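Local coordinates for surface presentation of antigens protein SpaK (PDB 2FM8), which chaperones type III secretion effectors, among them SipA, SopA, SopE and SopE2, storing them in the bacterial cytoplasm in a secretion-competent state, at residues 6-14 and 24-35; 52-63 and 93-104. One frame throughout, in Å; residues are numbered along the deposited sequence.

Contact 1 (6-14 and 24-35); sequences IAELVRSAL and IGGIDSHSTIVL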
# COMPACT_ATOMS: atom_id res chain seq x y z
N ILE A 6 -25.77 -0.52 -23.40
CA ILE A 6 -24.30 -0.58 -23.40
C ILE A 6 -23.73 -1.30 -24.65
O ILE A 6 -22.74 -0.85 -25.24
CB ILE A 6 -23.74 -1.14 -22.05
CG1 ILE A 6 -22.23 -0.92 -21.95
CG2 ILE A 6 -24.06 -2.61 -21.86
CD1 ILE A 6 -21.81 0.52 -21.99
N ALA A 7 -24.36 -2.40 -25.06
CA ALA A 7 -23.96 -3.07 -26.30
C ALA A 7 -23.99 -2.09 -27.48
O ALA A 7 -23.06 -2.05 -28.28
CB ALA A 7 -24.85 -4.28 -26.58
N GLU A 8 -25.03 -1.27 -27.57
CA GLU A 8 -25.13 -0.38 -28.72
C GLU A 8 -24.12 0.76 -28.63
O GLU A 8 -23.58 1.19 -29.66
CB GLU A 8 -26.55 0.14 -28.95
CG GLU A 8 -27.47 -0.87 -29.67
CD GLU A 8 -26.80 -1.70 -30.82
OE1 GLU A 8 -26.19 -1.10 -31.76
OE2 GLU A 8 -26.89 -2.96 -30.76
N LEU A 9 -23.85 1.19 -27.41
CA LEU A 9 -22.79 2.17 -27.18
C LEU A 9 -21.41 1.63 -27.60
O LEU A 9 -20.66 2.32 -28.30
CB LEU A 9 -22.76 2.59 -25.71
CG LEU A 9 -22.13 3.96 -25.45
CD1 LEU A 9 -22.85 5.05 -26.24
CD2 LEU A 9 -22.12 4.27 -23.95
N VAL A 10 -21.10 0.41 -27.16
CA VAL A 10 -19.83 -0.24 -27.47
C VAL A 10 -19.69 -0.45 -28.99
O VAL A 10 -18.66 -0.15 -29.59
CB VAL A 10 -19.71 -1.58 -26.71
CG1 VAL A 10 -18.58 -2.44 -27.25
CG2 VAL A 10 -19.50 -1.32 -25.21
N ARG A 11 -20.76 -0.95 -29.61
CA ARG A 11 -20.75 -1.24 -31.05
C ARG A 11 -20.46 0.07 -31.83
O ARG A 11 -19.62 0.13 -32.74
CB ARG A 11 -22.09 -1.90 -31.44
CG ARG A 11 -22.24 -2.20 -32.88
CD ARG A 11 -23.53 -3.05 -33.25
NE ARG A 11 -23.26 -4.50 -33.13
CZ ARG A 11 -23.64 -5.30 -32.12
NH1 ARG A 11 -24.38 -4.83 -31.10
NH2 ARG A 11 -23.30 -6.59 -32.15
N SER A 12 -21.11 1.14 -31.41
CA SER A 12 -20.94 2.42 -32.04
C SER A 12 -19.55 3.01 -31.86
O SER A 12 -18.97 3.54 -32.81
CB SER A 12 -21.97 3.38 -31.49
OG SER A 12 -21.95 4.55 -32.26
N ALA A 13 -19.01 2.93 -30.64
CA ALA A 13 -17.65 3.39 -30.37
C ALA A 13 -16.59 2.67 -31.18
O ALA A 13 -15.61 3.28 -31.63
CB ALA A 13 -17.32 3.27 -28.88
N LEU A 14 -16.78 1.36 -31.34
CA LEU A 14 -15.82 0.54 -32.07
C LEU A 14 -15.90 0.85 -33.54
O LEU A 14 -14.87 0.82 -34.22
CB LEU A 14 -16.06 -0.94 -31.81
CG LEU A 14 -15.79 -1.40 -30.37
CD1 LEU A 14 -16.21 -2.86 -30.25
CD2 LEU A 14 -14.33 -1.22 -29.94
N ILE A 24 -16.94 -8.66 -33.71
CA ILE A 24 -17.92 -8.48 -32.67
C ILE A 24 -18.92 -9.66 -32.61
O ILE A 24 -19.73 -9.86 -33.53
CB ILE A 24 -18.69 -7.14 -32.90
CG1 ILE A 24 -17.72 -5.96 -32.95
CG2 ILE A 24 -19.75 -6.91 -31.80
CD1 ILE A 24 -18.37 -4.64 -33.38
N GLY A 25 -18.85 -10.43 -31.53
CA GLY A 25 -19.74 -11.56 -31.34
C GLY A 25 -21.08 -11.18 -30.74
O GLY A 25 -21.56 -10.04 -30.90
N GLY A 26 -21.70 -12.14 -30.05
CA GLY A 26 -22.95 -11.90 -29.35
C GLY A 26 -22.72 -11.07 -28.11
O GLY A 26 -22.11 -11.54 -27.14
N ILE A 27 -23.18 -9.82 -28.15
CA ILE A 27 -23.21 -8.95 -26.97
C ILE A 27 -24.62 -8.36 -26.95
O ILE A 27 -25.14 -7.94 -28.00
CB ILE A 27 -22.12 -7.85 -27.01
CG1 ILE A 27 -22.29 -6.95 -28.25
CG2 ILE A 27 -20.73 -8.49 -27.02
CD1 ILE A 27 -21.35 -5.78 -28.31
N ASP A 28 -25.24 -8.38 -25.78
CA ASP A 28 -26.68 -8.08 -25.63
C ASP A 28 -27.32 -8.85 -24.48
O ASP A 28 -28.51 -8.69 -24.23
CB ASP A 28 -27.50 -8.34 -26.92
CG ASP A 28 -27.44 -9.80 -27.41
OD1 ASP A 28 -26.69 -10.64 -26.82
OD2 ASP A 28 -28.13 -10.10 -28.41
N SER A 29 -26.55 -9.68 -23.78
CA SER A 29 -27.06 -10.44 -22.64
C SER A 29 -26.96 -9.65 -21.33
O SER A 29 -27.31 -10.17 -20.28
CB SER A 29 -26.31 -11.77 -22.50
OG SER A 29 -26.52 -12.60 -23.65
N HIS A 30 -26.48 -8.40 -21.42
CA HIS A 30 -26.26 -7.56 -20.25
C HIS A 30 -25.36 -8.25 -19.22
O HIS A 30 -25.57 -8.15 -18.01
CB HIS A 30 -27.58 -7.14 -19.60
CG HIS A 30 -28.52 -6.46 -20.55
ND1 HIS A 30 -29.69 -7.05 -21.00
CD2 HIS A 30 -28.46 -5.25 -21.15
CE1 HIS A 30 -30.30 -6.23 -21.83
NE2 HIS A 30 -29.58 -5.13 -21.93
N SER A 31 -24.36 -8.98 -19.72
CA SER A 31 -23.21 -9.39 -18.91
C SER A 31 -22.07 -8.44 -19.28
O SER A 31 -22.22 -7.51 -20.07
CB SER A 31 -22.77 -10.84 -19.21
OG SER A 31 -23.82 -11.63 -19.72
N THR A 32 -20.91 -8.72 -18.74
CA THR A 32 -19.72 -8.00 -19.11
C THR A 32 -19.36 -8.25 -20.57
O THR A 32 -19.36 -9.39 -21.02
CB THR A 32 -18.62 -8.42 -18.19
OG1 THR A 32 -19.06 -8.15 -16.85
CG2 THR A 32 -17.35 -7.68 -18.47
N ILE A 33 -19.11 -7.16 -21.29
CA ILE A 33 -18.54 -7.18 -22.63
C ILE A 33 -17.02 -7.20 -22.50
O ILE A 33 -16.45 -6.47 -21.67
CB ILE A 33 -18.98 -5.94 -23.42
CG1 ILE A 33 -20.49 -5.96 -23.61
CG2 ILE A 33 -18.30 -5.87 -24.78
CD1 ILE A 33 -21.04 -4.70 -24.16
N VAL A 34 -16.38 -8.05 -23.28
CA VAL A 34 -14.94 -8.25 -23.21
C VAL A 34 -14.33 -7.97 -24.59
O VAL A 34 -14.79 -8.54 -25.59
CB VAL A 34 -14.58 -9.67 -22.74
CG1 VAL A 34 -13.06 -9.82 -22.65
CG2 VAL A 34 -15.19 -9.95 -21.39
N LEU A 35 -13.34 -7.09 -24.63
CA LEU A 35 -12.50 -6.85 -25.81
C LEU A 35 -11.15 -7.54 -25.64
O LEU A 35 -10.33 -7.12 -24.80
CB LEU A 35 -12.23 -5.35 -26.00
CG LEU A 35 -13.38 -4.35 -25.83
CD1 LEU A 35 -12.90 -2.98 -26.21
CD2 LEU A 35 -14.55 -4.73 -26.66
O HOH W 1 -24.49 -8.89 -30.29
O HOH W 2 -22.32 -9.19 -33.25
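Arg11, on the outer flank of helix 6-14, brings its guanidinium obliquely up to Ile24 and Ile27 of the loop that leads into strand 32-35. From CB its chain runs out extended, CG opposite the backbone N (chi1 178°), and then bends at chi3, which carries the guanidinium to the loop. NH1 forms a salt bridge with Glu8 one helical turn back, through a weak hydrogen bond to OE2 of 3.1 Å. NH2 lies 3.6 Å from Ile24 CG2, and NH1 and NH2 both come near Ile27 CG1. At the guanidinium edge NH2 also donates to two waters. The first water donates to Gly25 O and accepts from Ile27 N (2.7 Å); the second, weakly held by NH2, also lies beside Gly25 O.

Away from these polar atoms the contact is apolar. Ala7 CB rests 4.1 Å from Ile27 CG1. Ile33, its CG1 opposite the carbonyl carbon (chi1 -64°), extends CD1 to 3.9 Å from Val10 CG2 and 4.0 Å from Ala7 CA, while Leu14 CD1 meets Ile24 CD1 at 4.2 Å and also touches Leu35. Phe115 of helix 112-132 packs on Val10 too. With the polar links between helix and loop running through water and the buried side aliphatic, the helix is probably seated mainly by hydrophobic packing, the arginine reaching the loop backbone through water at the solvent margin.

Contact 2 (52-63 and 93-104); sequences VWIWAQLGADSM and EQNGELTLKALV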
# COMPACT_ATOMS: atom_id res chain seq x y z
N VAL A 52 -21.28 2.89 -15.36
CA VAL A 52 -20.52 2.19 -16.37
C VAL A 52 -19.03 2.11 -15.99
O VAL A 52 -18.38 3.13 -15.77
CB VAL A 52 -20.69 2.84 -17.74
CG1 VAL A 52 -19.83 2.12 -18.76
CG2 VAL A 52 -22.16 2.77 -18.15
N TRP A 53 -18.53 0.89 -15.91
CA TRP A 53 -17.14 0.63 -15.62
C TRP A 53 -16.37 0.03 -16.81
O TRP A 53 -16.85 -0.88 -17.49
CB TRP A 53 -17.04 -0.35 -14.46
CG TRP A 53 -17.45 0.16 -13.12
CD1 TRP A 53 -18.68 0.11 -12.59
CD2 TRP A 53 -16.60 0.75 -12.13
NE1 TRP A 53 -18.68 0.64 -11.34
CE2 TRP A 53 -17.41 1.04 -11.02
CE3 TRP A 53 -15.23 1.06 -12.06
CZ2 TRP A 53 -16.91 1.63 -9.85
CZ3 TRP A 53 -14.73 1.66 -10.90
CH2 TRP A 53 -15.56 1.93 -9.81
N ILE A 54 -15.16 0.53 -17.02
CA ILE A 54 -14.20 -0.10 -17.94
C ILE A 54 -13.05 -0.57 -17.07
O ILE A 54 -12.57 0.20 -16.22
CB ILE A 54 -13.68 0.91 -19.00
CG1 ILE A 54 -14.82 1.47 -19.84
CG2 ILE A 54 -12.63 0.27 -19.94
CD1 ILE A 54 -14.40 2.74 -20.61
N TRP A 55 -12.63 -1.81 -17.22
CA TRP A 55 -11.51 -2.29 -16.41
C TRP A 55 -10.72 -3.39 -17.09
O TRP A 55 -11.13 -3.92 -18.11
CB TRP A 55 -11.98 -2.72 -15.04
CG TRP A 55 -12.53 -4.11 -14.93
CD1 TRP A 55 -11.84 -5.26 -14.55
CD2 TRP A 55 -13.86 -4.51 -15.17
NE1 TRP A 55 -12.69 -6.33 -14.54
CE2 TRP A 55 -13.94 -5.91 -14.93
CE3 TRP A 55 -15.01 -3.83 -15.56
CZ2 TRP A 55 -15.10 -6.62 -15.06
CZ3 TRP A 55 -16.16 -4.54 -15.70
CH2 TRP A 55 -16.22 -5.92 -15.45
N ALA A 56 -9.56 -3.67 -16.52
CA ALA A 56 -8.67 -4.72 -16.99
C ALA A 56 -7.86 -5.24 -15.82
O ALA A 56 -7.36 -4.45 -15.02
CB ALA A 56 -7.75 -4.21 -18.08
N GLN A 57 -7.72 -6.55 -15.72
CA GLN A 57 -6.69 -7.16 -14.88
C GLN A 57 -5.33 -7.02 -15.52
O GLN A 57 -5.19 -7.13 -16.73
CB GLN A 57 -7.00 -8.63 -14.65
CG GLN A 57 -8.22 -8.83 -13.79
CD GLN A 57 -8.59 -10.29 -13.67
OE1 GLN A 57 -7.80 -11.17 -14.04
NE2 GLN A 57 -9.77 -10.56 -13.12
N LEU A 58 -4.30 -6.77 -14.71
CA LEU A 58 -3.02 -6.38 -15.25
C LEU A 58 -1.97 -7.48 -15.28
O LEU A 58 -0.83 -7.21 -15.66
CB LEU A 58 -2.49 -5.15 -14.52
CG LEU A 58 -3.30 -3.87 -14.68
CD1 LEU A 58 -2.79 -2.82 -13.72
CD2 LEU A 58 -3.27 -3.37 -16.12
N GLY A 59 -2.33 -8.72 -14.98
CA GLY A 59 -1.37 -9.82 -15.14
C GLY A 59 -1.08 -10.60 -13.87
O GLY A 59 -1.21 -10.07 -12.75
N ALA A 60 -0.71 -11.87 -14.05
CA ALA A 60 -0.51 -12.82 -12.94
C ALA A 60 0.50 -12.33 -11.90
O ALA A 60 0.36 -12.62 -10.72
CB ALA A 60 -0.05 -14.18 -13.50
N ASP A 61 1.53 -11.61 -12.33
CA ASP A 61 2.56 -11.13 -11.40
C ASP A 61 2.44 -9.64 -11.02
O ASP A 61 3.34 -9.12 -10.37
CB ASP A 61 3.94 -11.35 -12.00
CG ASP A 61 4.32 -12.84 -12.06
OD1 ASP A 61 3.83 -13.65 -11.22
OD2 ASP A 61 5.13 -13.17 -12.95
N SER A 62 1.35 -8.99 -11.41
CA SER A 62 1.21 -7.54 -11.23
C SER A 62 1.30 -7.12 -9.74
O SER A 62 1.92 -6.10 -9.45
CB SER A 62 -0.10 -7.02 -11.87
OG SER A 62 -1.23 -7.77 -11.46
N MET A 63 0.73 -7.89 -8.82
CA MET A 63 0.75 -7.47 -7.41
C MET A 63 2.18 -7.51 -6.84
O MET A 63 2.58 -6.64 -6.09
CB MET A 63 -0.20 -8.30 -6.56
CG MET A 63 -1.69 -8.05 -6.87
SD MET A 63 -2.31 -6.39 -6.51
CE MET A 63 -2.13 -6.27 -4.73
N GLU A 93 -8.15 -5.13 -7.18
CA GLU A 93 -7.53 -6.43 -7.29
C GLU A 93 -8.59 -7.51 -7.55
O GLU A 93 -9.53 -7.65 -6.81
CB GLU A 93 -6.74 -6.76 -6.01
CG GLU A 93 -5.98 -8.08 -6.18
CD GLU A 93 -5.24 -8.55 -4.98
OE1 GLU A 93 -5.36 -7.93 -3.91
OE2 GLU A 93 -4.54 -9.57 -5.11
N GLN A 94 -8.41 -8.29 -8.60
CA GLN A 94 -9.35 -9.33 -8.97
C GLN A 94 -8.55 -10.55 -9.35
O GLN A 94 -7.57 -10.45 -10.08
CB GLN A 94 -10.21 -8.92 -10.18
CG GLN A 94 -11.44 -8.12 -9.86
CD GLN A 94 -12.51 -8.99 -9.24
OE1 GLN A 94 -13.06 -9.89 -9.89
NE2 GLN A 94 -12.82 -8.73 -7.98
N ASN A 95 -9.00 -11.70 -8.85
CA ASN A 95 -8.33 -12.97 -9.05
C ASN A 95 -6.82 -12.92 -8.78
O ASN A 95 -6.03 -13.51 -9.54
CB ASN A 95 -8.64 -13.47 -10.45
CG ASN A 95 -10.12 -13.61 -10.68
OD1 ASN A 95 -10.86 -14.12 -9.82
ND2 ASN A 95 -10.58 -13.13 -11.84
N GLY A 96 -6.45 -12.25 -7.69
CA GLY A 96 -5.03 -12.10 -7.31
C GLY A 96 -4.21 -11.21 -8.23
O GLY A 96 -2.99 -11.25 -8.22
N GLU A 97 -4.89 -10.40 -9.04
CA GLU A 97 -4.23 -9.54 -10.01
C GLU A 97 -4.63 -8.09 -9.79
O GLU A 97 -5.78 -7.81 -9.48
CB GLU A 97 -4.60 -9.96 -11.42
CG GLU A 97 -4.31 -11.43 -11.73
CD GLU A 97 -4.19 -11.73 -13.26
OE1 GLU A 97 -4.21 -10.79 -14.11
OE2 GLU A 97 -4.04 -12.93 -13.56
N LEU A 98 -3.68 -7.17 -9.94
CA LEU A 98 -4.01 -5.76 -9.91
C LEU A 98 -4.97 -5.40 -11.06
O LEU A 98 -4.78 -5.85 -12.21
CB LEU A 98 -2.76 -4.92 -10.03
CG LEU A 98 -2.95 -3.43 -9.74
CD1 LEU A 98 -3.28 -3.17 -8.28
CD2 LEU A 98 -1.62 -2.74 -10.10
N THR A 99 -5.95 -4.57 -10.76
CA THR A 99 -6.96 -4.16 -11.73
C THR A 99 -6.95 -2.65 -11.96
O THR A 99 -6.86 -1.86 -11.02
CB THR A 99 -8.33 -4.68 -11.26
OG1 THR A 99 -8.29 -6.13 -11.26
CG2 THR A 99 -9.42 -4.29 -12.20
N LEU A 100 -6.97 -2.24 -13.22
CA LEU A 100 -7.10 -0.84 -13.59
C LEU A 100 -8.56 -0.60 -13.93
O LEU A 100 -9.13 -1.35 -14.72
CB LEU A 100 -6.23 -0.51 -14.80
CG LEU A 100 -6.26 0.95 -15.28
CD1 LEU A 100 -5.61 1.84 -14.18
CD2 LEU A 100 -5.54 1.11 -16.63
N LYS A 101 -9.15 0.45 -13.38
CA LYS A 101 -10.61 0.63 -13.49
C LYS A 101 -10.92 2.10 -13.76
O LYS A 101 -10.33 2.99 -13.14
CB LYS A 101 -11.34 0.29 -12.17
CG LYS A 101 -10.99 -1.01 -11.53
CD LYS A 101 -11.95 -1.33 -10.34
CE LYS A 101 -11.76 -0.46 -9.11
NZ LYS A 101 -12.71 -0.85 -7.91
N ALA A 102 -11.89 2.32 -14.64
CA ALA A 102 -12.43 3.64 -14.89
C ALA A 102 -13.94 3.62 -14.62
O ALA A 102 -14.68 2.83 -15.24
CB ALA A 102 -12.18 4.02 -16.33
N LEU A 103 -14.38 4.42 -13.67
CA LEU A 103 -15.78 4.70 -13.49
C LEU A 103 -16.06 5.82 -14.45
O LEU A 103 -15.70 6.95 -14.21
CB LEU A 103 -16.09 5.13 -12.04
CG LEU A 103 -17.52 5.57 -11.74
CD1 LEU A 103 -18.47 4.45 -12.04
CD2 LEU A 103 -17.66 6.00 -10.30
N VAL A 104 -16.70 5.49 -15.56
CA VAL A 104 -16.84 6.44 -16.66
C VAL A 104 -17.80 7.60 -16.33
O VAL A 104 -18.92 7.37 -15.88
CB VAL A 104 -17.35 5.77 -17.92
CG1 VAL A 104 -17.37 6.76 -19.07
CG2 VAL A 104 -16.49 4.55 -18.28
O HOH W 3 -20.85 5.73 -15.30
O HOH W 4 -0.59 -10.50 -9.02
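Two neighbouring strands of the antiparallel chaperone sheet, 52-57 and 97-103, meet here, and the second opens from a type I' hairpin turn, Gln94 to Glu97. Ile54 with Ala102 and Ala56 with Leu100 are hydrogen-bonded pairs; Ala102 N to Ile54 O, 2.7 Å, is nearly straight at 168°. On the face carrying the tryptophans, Leu103 covers one side of the Trp53 indole: CB sits 3.9 Å from the six-membered ring centroid in a CH-pi contact, and CD1 lies 3.7 Å from CE2. Lys101 CB comes within 3.9 Å of Trp53 CZ3, and Thr99 CG2 lies 3.5 Å from Trp55 CD1.

Beyond the end of strand 52-57, Ser62 OG accepts from Leu98 N of the other strand (2.9 Å) and donates to Gly59 O (2.6 Å), so this one oxygen ties the turn before helix 62-78 to the strand. Glu97 OE1, met from above its carboxylate plane, accepts from Gly59 N. Met63 folds back, bent at chi2 and chi3, to set SD 3.8 Å from Leu98 CD1. Strands 43-48 and 90-94 flank the pair, and helix 112-132 packs on Ile54, Ala56 and Leu100 through Phe122, Leu126 and Phe129.

In the fold
Contact 1 and contact 2 lie about 19 Å apart between centres and follow one another along the chain, yet both reach the same five-stranded sheet, contact 1 through strand 32-37. That strand is outermost in this chain and strand 43-48 separates it from 51-57. The contacts nevertheless touch twice: Thr32 CG2 of the edge strand reaches Trp55 CH2 at 3.7 Å, and Ile6 CD1 of the helix approaches Val52 CG1 at 4.1 Å. A chain of another protein pairs antiparallel with Thr32 to Leu35, extending the sheet, and also packs on Trp53 and Trp55. Gly86 of the second subunit touches Trp53 and Leu103, so contact 2 borders both the bound chain and the dimer partner.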